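Local coordinates for protein 6-carboxyhexanoate--CoA ligase (PDB 5TVA) that belongs to the BioW family of ligases and here holds both coenzyme A and adenosine monophosphate, at residues F61-S66 / L166-L171; L84-I89 / K195-V200; R132-I137 / C230-V235. One frame throughout, in Å; residues are numbered along the deposited sequence.

How the interactions relate
Helix 158-173 supplies one segment of interaction 1 and touches interaction 3, the centres of the two lying about 16 Å apart. One of its flanks meets 61-66, while N170 and K169 hydrogen-bond to T136 and C230 of interaction 3. Interaction 2, centred about 11 Å from interaction 1, joins it through the mixed sheet, where strands 65-69 and 198-203 are neighbours and K64 and S66 pair with Y199. Interactions 2 and 3 do not touch, their centres being about 22 Å apart. The first segments come in the order 61-66, 84-89, 132-137 and the second as 166-171, 195-200, 230-235, so distant parts of the sequence meet around helix 158-173, whose L166 touches both ligands.

Interaction 1 (F61-S66 / L166-L171); sequences FNLKIS and LTFKNL
The ring of F168 turns one face to the backbone of F61, whose CA sits over it, 4.1 Å from the ring centroid and 21° off the normal, a CH-pi contact made by the main chain. The two phenyl rings also meet, obliquely, with planes at 53° and F61 CD1 3.8 Å from F168 CD1. F168 holds CG anti to its backbone N (chi1 -171°), a setting that carries the ring outward from the helix and into the bend between F61 and L63. Around the rim of the same ring, L63 CG lies in plane, 3.8 Å from F168 CD1, and N62 OD1 approaches the edge at F168 CE1, at 3.2 Å, with the amide turned almost perpendicular to the ring. The partial positive charge of the ring C-H probably favours this approach.

The bend is the connection from strand 57-60, at one border of the parallel sheet, to strand 65-69, at one border of the mixed sheet, and helix 158-173 packs against this connection. I238 of strand 236-239 touches both phenylalanines, so the aromatic pair also borders the parallel sheet. One helical turn after F168, L171 reaches across with CD1 to the fork of L63, L171 CD1 meeting L63 CD2 at 3.7 Å and L63 CD1 at 3.8 Å. On the mixed-sheet side of the helix, T167 packs on Y191, S193 and Y199.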
loop_
_atom_site.group_PDB
_atom_site.type_symbol
_atom_site.label_atom_id
_atom_site.label_comp_id
_atom_site.label_asym_id
_atom_site.label_seq_id
_atom_site.Cartn_x
_atom_site.Cartn_y
_atom_site.Cartn_z
ATOM N N PHE A 61 -7.478 4.164 13.724
ATOM C CA PHE A 61 -7.308 4.960 12.513
ATOM C C PHE A 61 -7.589 6.433 12.813
ATOM O O PHE A 61 -8.503 6.763 13.570
ATOM C CB PHE A 61 -8.234 4.451 11.401
ATOM C CG PHE A 61 -8.101 5.207 10.103
ATOM C CD1 PHE A 61 -7.103 4.878 9.193
ATOM C CD2 PHE A 61 -8.977 6.251 9.794
ATOM C CE1 PHE A 61 -6.968 5.567 7.997
ATOM C CE2 PHE A 61 -8.856 6.952 8.603
ATOM C CZ PHE A 61 -7.842 6.613 7.696
ATOM N N ASN A 62 -6.779 7.320 12.225
ATOM C CA ASN A 62 -6.894 8.743 12.558
ATOM C C ASN A 62 -6.338 9.646 11.462
ATOM O O ASN A 62 -5.959 10.778 11.773
ATOM C CB ASN A 62 -6.167 9.038 13.871
ATOM C CG ASN A 62 -4.665 8.806 13.764
ATOM O OD1 ASN A 62 -4.159 8.434 12.700
ATOM N ND2 ASN A 62 -3.942 9.052 14.852
ATOM N N LEU A 63 -6.206 9.175 10.222
ATOM C CA LEU A 63 -5.749 10.020 9.134
ATOM C C LEU A 63 -6.915 10.805 8.552
ATOM O O LEU A 63 -8.035 10.297 8.452
ATOM C CB LEU A 63 -5.112 9.185 8.026
ATOM C CG LEU A 63 -3.858 8.356 8.265
ATOM C CD1 LEU A 63 -3.519 7.625 6.977
ATOM C CD2 LEU A 63 -2.706 9.248 8.704
ATOM N N LYS A 64 -6.641 12.047 8.169
ATOM C CA LYS A 64 -7.582 12.848 7.403
ATOM C C LYS A 64 -7.513 12.453 5.932
ATOM O O LYS A 64 -6.427 12.249 5.376
ATOM C CB LYS A 64 -7.260 14.337 7.566
ATOM C CG LYS A 64 -8.222 15.105 8.458
ATOM C CD LYS A 64 -8.694 14.268 9.648
ATOM C CE LYS A 64 -10.015 14.807 10.189
ATOM N NZ LYS A 64 -10.564 13.952 11.278
ATOM N N ILE A 65 -8.674 12.339 5.298
ATOM C CA ILE A 65 -8.750 11.984 3.884
ATOM C C ILE A 65 -9.094 13.227 3.085
ATOM O O ILE A 65 -9.931 14.033 3.504
ATOM C CB ILE A 65 -9.788 10.869 3.629
ATOM C CG1 ILE A 65 -9.562 9.697 4.587
ATOM C CG2 ILE A 65 -9.746 10.406 2.151
ATOM C CD1 ILE A 65 -10.496 8.544 4.350
ATOM N N SER A 66 -8.457 13.378 1.927
ATOM C CA SER A 66 -8.780 14.457 1.004
ATOM C C SER A 66 -8.528 13.969 -0.412
ATOM O O SER A 66 -7.879 12.937 -0.637
ATOM C CB SER A 66 -7.965 15.726 1.283
ATOM O OG SER A 66 -6.586 15.525 1.012
ATOM N N LEU A 166 -3.518 -0.357 4.407
ATOM C CA LEU A 166 -2.105 -0.598 4.118
ATOM C C LEU A 166 -1.227 0.609 4.482
ATOM O O LEU A 166 -0.168 0.438 5.099
ATOM C CB LEU A 166 -1.962 -0.968 2.638
ATOM C CG LEU A 166 -0.709 -1.341 1.813
ATOM C CD1 LEU A 166 0.602 -1.068 2.453
ATOM C CD2 LEU A 166 -0.752 -2.795 1.351
ATOM N N THR A 167 -1.616 1.834 4.072
ATOM C CA THR A 167 -0.846 3.017 4.468
ATOM C C THR A 167 -0.844 3.204 5.955
ATOM O O THR A 167 0.125 3.727 6.518
ATOM C CB THR A 167 -1.391 4.332 3.925
ATOM O OG1 THR A 167 -2.809 4.262 3.662
ATOM C CG2 THR A 167 -0.611 4.806 2.820
ATOM N N PHE A 168 -1.979 2.944 6.592
ATOM C CA PHE A 168 -2.001 3.287 7.992
ATOM C C PHE A 168 -1.021 2.416 8.751
ATOM O O PHE A 168 -0.345 2.908 9.664
ATOM C CB PHE A 168 -3.401 3.191 8.576
ATOM C CG PHE A 168 -3.469 3.743 9.952
ATOM C CD1 PHE A 168 -3.389 5.114 10.152
ATOM C CD2 PHE A 168 -3.521 2.902 11.055
ATOM C CE1 PHE A 168 -3.406 5.646 11.434
ATOM C CE2 PHE A 168 -3.536 3.425 12.332
ATOM C CZ PHE A 168 -3.482 4.799 12.525
ATOM N N LYS A 169 -0.892 1.140 8.347
ATOM C CA LYS A 169 0.129 0.288 8.941
ATOM C C LYS A 169 1.523 0.831 8.661
ATOM O O LYS A 169 2.356 0.886 9.569
ATOM C CB LYS A 169 0.010 -1.152 8.440
ATOM C CG LYS A 169 0.446 -2.183 9.509
ATOM C CD LYS A 169 1.533 -3.136 9.022
ATOM C CE LYS A 169 1.845 -4.165 10.093
ATOM N NZ LYS A 169 2.823 -5.195 9.638
ATOM N N ASN A 170 1.793 1.228 7.410
ATOM C CA ASN A 170 3.092 1.800 7.068
ATOM C C ASN A 170 3.434 2.959 7.997
ATOM O O ASN A 170 4.489 2.966 8.638
ATOM C CB ASN A 170 3.110 2.263 5.609
ATOM C CG ASN A 170 3.025 1.107 4.631
ATOM O OD1 ASN A 170 3.212 -0.046 5.006
ATOM N ND2 ASN A 170 2.734 1.412 3.366
ATOM N N LEU A 171 2.520 3.924 8.121
ATOM C CA LEU A 171 2.754 5.070 8.996
ATOM C C LEU A 171 2.880 4.648 10.456
ATOM O O LEU A 171 3.691 5.211 11.197
ATOM C CB LEU A 171 1.638 6.102 8.840
ATOM C CG LEU A 171 1.452 6.635 7.418
ATOM C CD1 LEU A 171 0.294 7.647 7.366
ATOM C CD2 LEU A 171 2.761 7.235 6.898
#

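Interaction 2 (L84-I89 / K195-V200); sequences LTQEGI and KEIGYV
E87 reaches from the turn that follows helix 73-85 into the bend of a beta hairpin, the connection between antiparallel strands 190-194 and 198-203, and there its carboxylate receives backbone N-H groups. From CB the chain first sets CG beside its own backbone N, and a bend at chi2 (-73°) then swings the acid over to the hairpin. E87 CG passes I197 CG1 at 4.1 Å, a loose apolar touch. Beyond it, E87 CD lies 3.6 Å from E196 CG, and the oxygens part company. E87 OE1 rests against the aliphatic part of E196, 3.2 Å from E196 CG, whereas OE2 does the polar work.

OE2 accepts two hydrogen bonds from consecutive amides. E196 N comes to the syn lone pair of E87 OE2; its modelled length, 2.5 Å, is very short and doubtful in detail. I197 N comes to E87 OE2 instead from above the carboxylate plane, 35° out of it, at 3.1 Å, so the two donors use different directions of a single oxygen. K195 N is also near OE2 but badly angled for a bond. The helical backbone angles of 195-197 turn these successive N-H groups to one side, where one acceptor can collect them, and their dipoles would probably help stabilise a charged E87. The two carboxylate planes of E87 and E196 are only 8° apart although the side chains cross at about a right angle. E196 OE2 is 4.7 Å from E87 OE1, so the like charges probably repel somewhat, offset in part by the amides on OE2.

A type I turn from T85 to G88 presents E87, and L84 just before it packs on V192, as does I197. At the neighbouring position Q86 adds an apolar touch, Q86 CB meeting I197 CG2 at 3.7 Å.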
loop_
_atom_site.group_PDB
_atom_site.type_symbol
_atom_site.label_atom_id
_atom_site.label_comp_id
_atom_site.label_asym_id
_atom_site.label_seq_id
_atom_site.Cartn_x
_atom_site.Cartn_y
_atom_site.Cartn_z
ATOM N N LEU A 84 4.268 16.031 -0.361
ATOM C CA LEU A 84 5.360 15.314 0.300
ATOM C C LEU A 84 6.273 16.259 1.077
ATOM O O LEU A 84 6.711 15.935 2.192
ATOM C CB LEU A 84 6.169 14.517 -0.732
ATOM C CG LEU A 84 5.479 13.253 -1.264
ATOM C CD1 LEU A 84 6.148 12.652 -2.521
ATOM C CD2 LEU A 84 5.376 12.210 -0.143
ATOM N N THR A 85 6.587 17.430 0.513
ATOM C CA THR A 85 7.477 18.328 1.250
ATOM C C THR A 85 6.783 18.917 2.470
ATOM O O THR A 85 7.446 19.481 3.347
ATOM C CB THR A 85 8.022 19.459 0.370
ATOM O OG1 THR A 85 7.000 20.444 0.165
ATOM C CG2 THR A 85 8.548 18.947 -0.957
ATOM N N GLN A 86 5.462 18.799 2.558
ATOM C CA GLN A 86 4.809 19.184 3.799
ATOM C C GLN A 86 4.988 18.149 4.899
ATOM O O GLN A 86 4.457 18.347 5.997
ATOM C CB GLN A 86 3.317 19.419 3.579
ATOM C CG GLN A 86 2.966 20.438 2.519
ATOM C CD GLN A 86 1.468 20.615 2.403
ATOM O OE1 GLN A 86 0.729 20.367 3.361
ATOM N NE2 GLN A 86 1.006 21.014 1.220
ATOM N N GLU A 87 5.670 17.035 4.627
ATOM C CA GLU A 87 6.117 16.128 5.675
ATOM C C GLU A 87 7.602 16.306 5.974
ATOM O O GLU A 87 8.242 15.392 6.507
ATOM C CB GLU A 87 5.810 14.664 5.314
ATOM C CG GLU A 87 4.333 14.252 5.417
ATOM C CD GLU A 87 3.837 14.118 6.856
ATOM O OE1 GLU A 87 4.651 14.252 7.794
ATOM O OE2 GLU A 87 2.627 13.888 7.067
ATOM N N GLY A 88 8.165 17.463 5.637
ATOM C CA GLY A 88 9.560 17.727 5.906
ATOM C C GLY A 88 10.527 17.094 4.938
ATOM O O GLY A 88 11.739 17.142 5.177
ATOM N N ILE A 89 10.041 16.500 3.859
ATOM C CA ILE A 89 10.916 15.860 2.886
ATOM C C ILE A 89 11.468 16.920 1.943
ATOM O O ILE A 89 10.724 17.783 1.460
ATOM C CB ILE A 89 10.158 14.768 2.120
ATOM C CG1 ILE A 89 9.763 13.649 3.090
ATOM C CG2 ILE A 89 10.962 14.253 0.916
ATOM C CD1 ILE A 89 9.096 12.475 2.412
ATOM N N LYS A 195 1.596 11.457 8.385
ATOM C CA LYS A 195 0.825 11.726 9.595
ATOM C C LYS A 195 0.281 13.151 9.610
ATOM O O LYS A 195 -0.781 13.398 10.197
ATOM C CB LYS A 195 1.665 11.443 10.848
ATOM C CG LYS A 195 1.694 9.979 11.233
ATOM C CD LYS A 195 2.455 9.711 12.519
ATOM C CE LYS A 195 2.550 8.211 12.759
ATOM N NZ LYS A 195 3.199 7.851 14.056
ATOM N N GLU A 196 0.964 14.090 8.944
ATOM C CA GLU A 196 0.504 15.478 8.904
ATOM C C GLU A 196 -0.412 15.759 7.723
ATOM O O GLU A 196 -1.389 16.497 7.867
ATOM C CB GLU A 196 1.694 16.451 8.853
ATOM C CG GLU A 196 2.894 16.068 9.713
ATOM C CD GLU A 196 2.596 15.989 11.201
ATOM O OE1 GLU A 196 1.412 15.910 11.603
ATOM O OE2 GLU A 196 3.566 16.000 11.982
ATOM N N ILE A 197 -0.110 15.208 6.545
ATOM C CA ILE A 197 -0.916 15.510 5.369
ATOM C C ILE A 197 -2.106 14.575 5.228
ATOM O O ILE A 197 -2.935 14.777 4.326
ATOM C CB ILE A 197 -0.063 15.455 4.088
ATOM C CG1 ILE A 197 0.542 14.062 3.910
ATOM C CG2 ILE A 197 1.008 16.531 4.132
ATOM C CD1 ILE A 197 1.225 13.829 2.555
ATOM N N GLY A 198 -2.217 13.559 6.087
ATOM C CA GLY A 198 -3.297 12.601 6.014
ATOM C C GLY A 198 -3.130 11.692 4.815
ATOM O O GLY A 198 -2.015 11.368 4.390
ATOM N N TYR A 199 -4.269 11.279 4.251
ATOM C CA TYR A 199 -4.321 10.411 3.077
ATOM C C TYR A 199 -4.860 11.250 1.922
ATOM O O TYR A 199 -6.017 11.695 1.948
ATOM C CB TYR A 199 -5.185 9.183 3.368
ATOM C CG TYR A 199 -5.382 8.214 2.214
ATOM C CD1 TYR A 199 -4.408 7.276 1.898
ATOM C CD2 TYR A 199 -6.557 8.220 1.457
ATOM C CE1 TYR A 199 -4.583 6.373 0.853
ATOM C CE2 TYR A 199 -6.738 7.318 0.402
ATOM C CZ TYR A 199 -5.750 6.394 0.111
ATOM O OH TYR A 199 -5.897 5.486 -0.930
ATOM N N VAL A 200 -4.018 11.475 0.917
ATOM C CA VAL A 200 -4.267 12.488 -0.103
ATOM C C VAL A 200 -4.410 11.781 -1.445
ATOM O O VAL A 200 -3.421 11.346 -2.041
ATOM C CB VAL A 200 -3.159 13.548 -0.129
ATOM C CG1 VAL A 200 -3.547 14.688 -1.032
ATOM C CG2 VAL A 200 -2.929 14.072 1.275
#

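Interaction 3 (R132-I137 / C230-V235); sequences RGVRTI and CLTQKV. With COA (coenzyme A), chain D.
V134, T136 and I137 of the loop 132-137 meet L231 and T232 of helix 224-233, while R132 and R135 face coenzyme A. R132 lies beside the P3B phosphate of coenzyme A, its guanidinium face on over R135 NH1. Across the contact V134 CG1 touches T232 CG2 at 3.7 Å, the side chains crossing at about a right angle. R135 turns toward the ligand: one guanidinium face covers the adenine near N7A, and R135 NH1 comes within 2.9 Å of coenzyme A O1A, while the modelled approach to the P3B phosphate is too close to interpret.

This loop, leading into strand 139-141, forms a wall shared by both nucleotide pockets. T136 N hydrogen-bonds to N1 of adenosine monophosphate. T136 OG1 hydrogen-bonds to N170 OD1 and Y217 OH, and lies 3.6 Å from L231 CD2. I137 N donates almost straight to L231 O (3.1 Å, 173° at the hydrogen). I137 O lies 3.3 Å from L231 O, two acceptors, and K169 NZ, hydrogen-bonded to I137 O and weakly to L231 O, may ease this. With CG1 between the backbone N and the carbonyl carbon (chi1 62°), I137 sends CD1 against T232 O at 3.4 Å and CG2 toward coenzyme A CAP.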
loop_
_atom_site.group_PDB
_atom_site.type_symbol
_atom_site.label_atom_id
_atom_site.label_comp_id
_atom_site.label_asym_id
_atom_site.label_seq_id
_atom_site.Cartn_x
_atom_site.Cartn_y
_atom_site.Cartn_z
ATOM N N ARG A 132 12.094 -7.020 -6.053
ATOM C CA ARG A 132 11.074 -7.502 -5.137
ATOM C C ARG A 132 10.538 -6.380 -4.251
ATOM O O ARG A 132 9.319 -6.267 -4.043
ATOM C CB ARG A 132 11.650 -8.635 -4.295
ATOM C CG ARG A 132 10.605 -9.564 -3.781
ATOM C CD ARG A 132 10.968 -10.216 -2.425
ATOM N NE ARG A 132 10.249 -9.465 -1.410
ATOM C CZ ARG A 132 9.975 -9.931 -0.198
ATOM N NH1 ARG A 132 10.299 -11.188 0.133
ATOM N NH2 ARG A 132 9.319 -9.166 0.674
ATOM N N GLY A 133 11.439 -5.543 -3.720
ATOM C CA GLY A 133 11.062 -4.577 -2.712
ATOM C C GLY A 133 10.652 -5.240 -1.407
ATOM O O GLY A 133 10.862 -6.422 -1.168
ATOM N N VAL A 134 10.016 -4.440 -0.561
ATOM C CA VAL A 134 9.478 -4.923 0.705
ATOM C C VAL A 134 7.952 -4.859 0.630
ATOM O O VAL A 134 7.386 -3.932 0.043
ATOM C CB VAL A 134 10.051 -4.096 1.875
ATOM C CG1 VAL A 134 9.501 -4.562 3.197
ATOM C CG2 VAL A 134 11.558 -4.238 1.874
ATOM N N ARG A 135 7.293 -5.856 1.204
ATOM C CA ARG A 135 5.846 -5.976 1.178
ATOM C C ARG A 135 5.306 -5.736 2.573
ATOM O O ARG A 135 5.731 -6.404 3.520
ATOM C CB ARG A 135 5.405 -7.361 0.701
ATOM C CG ARG A 135 5.074 -7.498 -0.768
ATOM C CD ARG A 135 4.779 -8.972 -1.075
ATOM N NE ARG A 135 5.724 -9.503 -2.046
ATOM C CZ ARG A 135 6.572 -10.509 -1.848
ATOM N NH1 ARG A 135 6.618 -11.173 -0.698
ATOM N NH2 ARG A 135 7.380 -10.855 -2.835
ATOM N N THR A 136 4.369 -4.791 2.694
ATOM C CA THR A 136 3.612 -4.644 3.932
ATOM C C THR A 136 2.581 -5.759 4.015
ATOM O O THR A 136 1.824 -5.971 3.060
ATOM C CB THR A 136 2.907 -3.286 3.965
ATOM O OG1 THR A 136 3.858 -2.225 3.829
ATOM C CG2 THR A 136 2.109 -3.115 5.245
ATOM N N ILE A 137 2.553 -6.486 5.141
ATOM C CA ILE A 137 1.629 -7.605 5.350
ATOM C C ILE A 137 1.172 -7.586 6.801
ATOM O O ILE A 137 1.560 -6.715 7.584
ATOM C CB ILE A 137 2.233 -8.987 4.990
ATOM C CG1 ILE A 137 3.449 -9.344 5.852
ATOM C CG2 ILE A 137 2.602 -9.087 3.472
ATOM C CD1 ILE A 137 3.748 -10.850 5.817
ATOM N N CYS A 230 8.706 -4.297 11.329
ATOM C CA CYS A 230 7.325 -3.921 11.619
ATOM C C CYS A 230 6.437 -4.156 10.406
ATOM O O CYS A 230 5.360 -4.755 10.521
ATOM C CB CYS A 230 7.252 -2.459 12.059
ATOM S SG CYS A 230 5.634 -1.941 12.637
ATOM N N LEU A 231 6.902 -3.731 9.228
ATOM C CA LEU A 231 6.098 -3.876 8.020
ATOM C C LEU A 231 5.784 -5.339 7.734
ATOM O O LEU A 231 4.699 -5.656 7.231
ATOM C CB LEU A 231 6.815 -3.248 6.819
ATOM C CG LEU A 231 7.059 -1.740 6.827
ATOM C CD1 LEU A 231 8.034 -1.341 5.715
ATOM C CD2 LEU A 231 5.733 -1.010 6.689
ATOM N N THR A 232 6.730 -6.251 8.028
ATOM C CA THR A 232 6.635 -7.606 7.517
ATOM C C THR A 232 6.264 -8.645 8.565
ATOM O O THR A 232 5.907 -9.767 8.186
ATOM C CB THR A 232 7.949 -8.016 6.824
ATOM O OG1 THR A 232 9.049 -8.090 7.770
ATOM C CG2 THR A 232 8.283 -7.035 5.724
ATOM N N GLN A 233 6.289 -8.299 9.854
ATOM C CA GLN A 233 6.085 -9.284 10.905
ATOM C C GLN A 233 5.054 -8.858 11.949
ATOM O O GLN A 233 4.335 -9.705 12.473
ATOM C CB GLN A 233 7.426 -9.609 11.601
ATOM C CG GLN A 233 8.473 -10.218 10.653
ATOM C CD GLN A 233 9.745 -10.770 11.354
ATOM O OE1 GLN A 233 9.924 -10.660 12.575
ATOM N NE2 GLN A 233 10.629 -11.358 10.561
ATOM N N LYS A 234 4.965 -7.584 12.299
ATOM C CA LYS A 234 4.053 -7.225 13.374
ATOM C C LYS A 234 2.593 -7.296 12.892
ATOM O O LYS A 234 2.278 -6.964 11.747
ATOM C CB LYS A 234 4.401 -5.838 13.902
ATOM C CG LYS A 234 3.609 -5.440 15.137
ATOM C CD LYS A 234 4.159 -4.172 15.762
ATOM C CE LYS A 234 3.159 -3.569 16.737
ATOM N NZ LYS A 234 2.755 -4.524 17.796
ATOM N N VAL A 235 1.706 -7.773 13.760
ATOM C CA VAL A 235 0.310 -8.014 13.417
ATOM C C VAL A 235 -0.516 -6.873 13.991
ATOM O O VAL A 235 -0.544 -6.670 15.215
ATOM C CB VAL A 235 -0.176 -9.380 13.932
ATOM C CG1 VAL A 235 -1.662 -9.564 13.631
ATOM C CG2 VAL A 235 0.613 -10.503 13.286
HETATM N N1A COA D . 2.794 -8.865 -5.808
HETATM C C2A COA D . 3.553 -9.664 -6.573
HETATM N N3A COA D . 3.948 -10.858 -6.151
HETATM C C4A COA D . 3.618 -11.291 -4.918
HETATM C C5A COA D . 2.833 -10.487 -4.089
HETATM C C6A COA D . 2.422 -9.229 -4.597
HETATM N N6A COA D . 1.579 -8.318 -3.720
HETATM N N7A COA D . 2.626 -11.136 -2.940
HETATM C C8A COA D . 3.249 -12.296 -3.016
HETATM N N9A COA D . 3.823 -12.418 -4.215
HETATM C C1B COA D . 4.666 -13.614 -4.508
HETATM C C2B COA D . 5.373 -13.887 -5.524
HETATM O O2B COA D . 6.160 -12.770 -6.048
HETATM C C3B COA D . 6.411 -14.808 -4.585
HETATM O O3B COA D . 7.136 -13.864 -3.752
HETATM P P3B COA D . 8.750 -13.405 -3.827
HETATM O O7A COA D . 9.238 -13.365 -2.412
HETATM O O8A COA D . 9.595 -14.336 -4.642
HETATM O O9A COA D . 8.893 -12.021 -4.404
HETATM C C4B COA D . 5.628 -15.579 -3.883
HETATM O O4B COA D . 4.181 -15.011 -4.061
HETATM C C5B COA D . 5.961 -15.664 -2.317
HETATM O O5B COA D . 5.476 -14.550 -1.647
HETATM P P1A COA D . 4.877 -14.559 -0.084
HETATM O O1A COA D . 5.657 -13.535 0.752
HETATM O O2A COA D . 4.926 -15.922 0.564
HETATM O O3A COA D . 3.321 -14.026 -0.156
HETATM P P2A COA D . 2.080 -14.333 0.941
HETATM O O4A COA D . 1.527 -15.719 0.581
HETATM O O5A COA D . 2.614 -14.420 2.379
HETATM O O6A COA D . 0.917 -13.126 0.738
HETATM C CBP COA D . -0.018 -10.769 0.243
HETATM C CCP COA D . 1.246 -11.708 0.584
HETATM C CDP COA D . -0.472 -11.020 -1.219
HETATM C CEP COA D . -1.228 -11.223 1.089
HETATM C CAP COA D . 0.340 -9.201 0.489
HETATM O OAP COA D . 0.697 -8.540 -0.667
HETATM C C9P COA D . -0.792 -8.336 1.112
HETATM O O9P COA D . -0.884 -8.180 2.311
HETATM N N8P COA D . -1.774 -7.673 0.259
HETATM C C7P COA D . -2.891 -6.855 0.835
HETATM C C6P COA D . -2.822 -5.391 0.426
HETATM C C5P COA D . -2.946 -5.123 -1.115
HETATM O O5P COA D . -2.317 -5.727 -1.899
HETATM N N4P COA D . -3.877 -4.056 -1.564
HETATM C C3P COA D . -4.042 -3.790 -3.052
HETATM C C2P COA D . -4.737 -2.434 -3.225
HETATM S S1P COA D . -3.735 -1.263 -2.258
#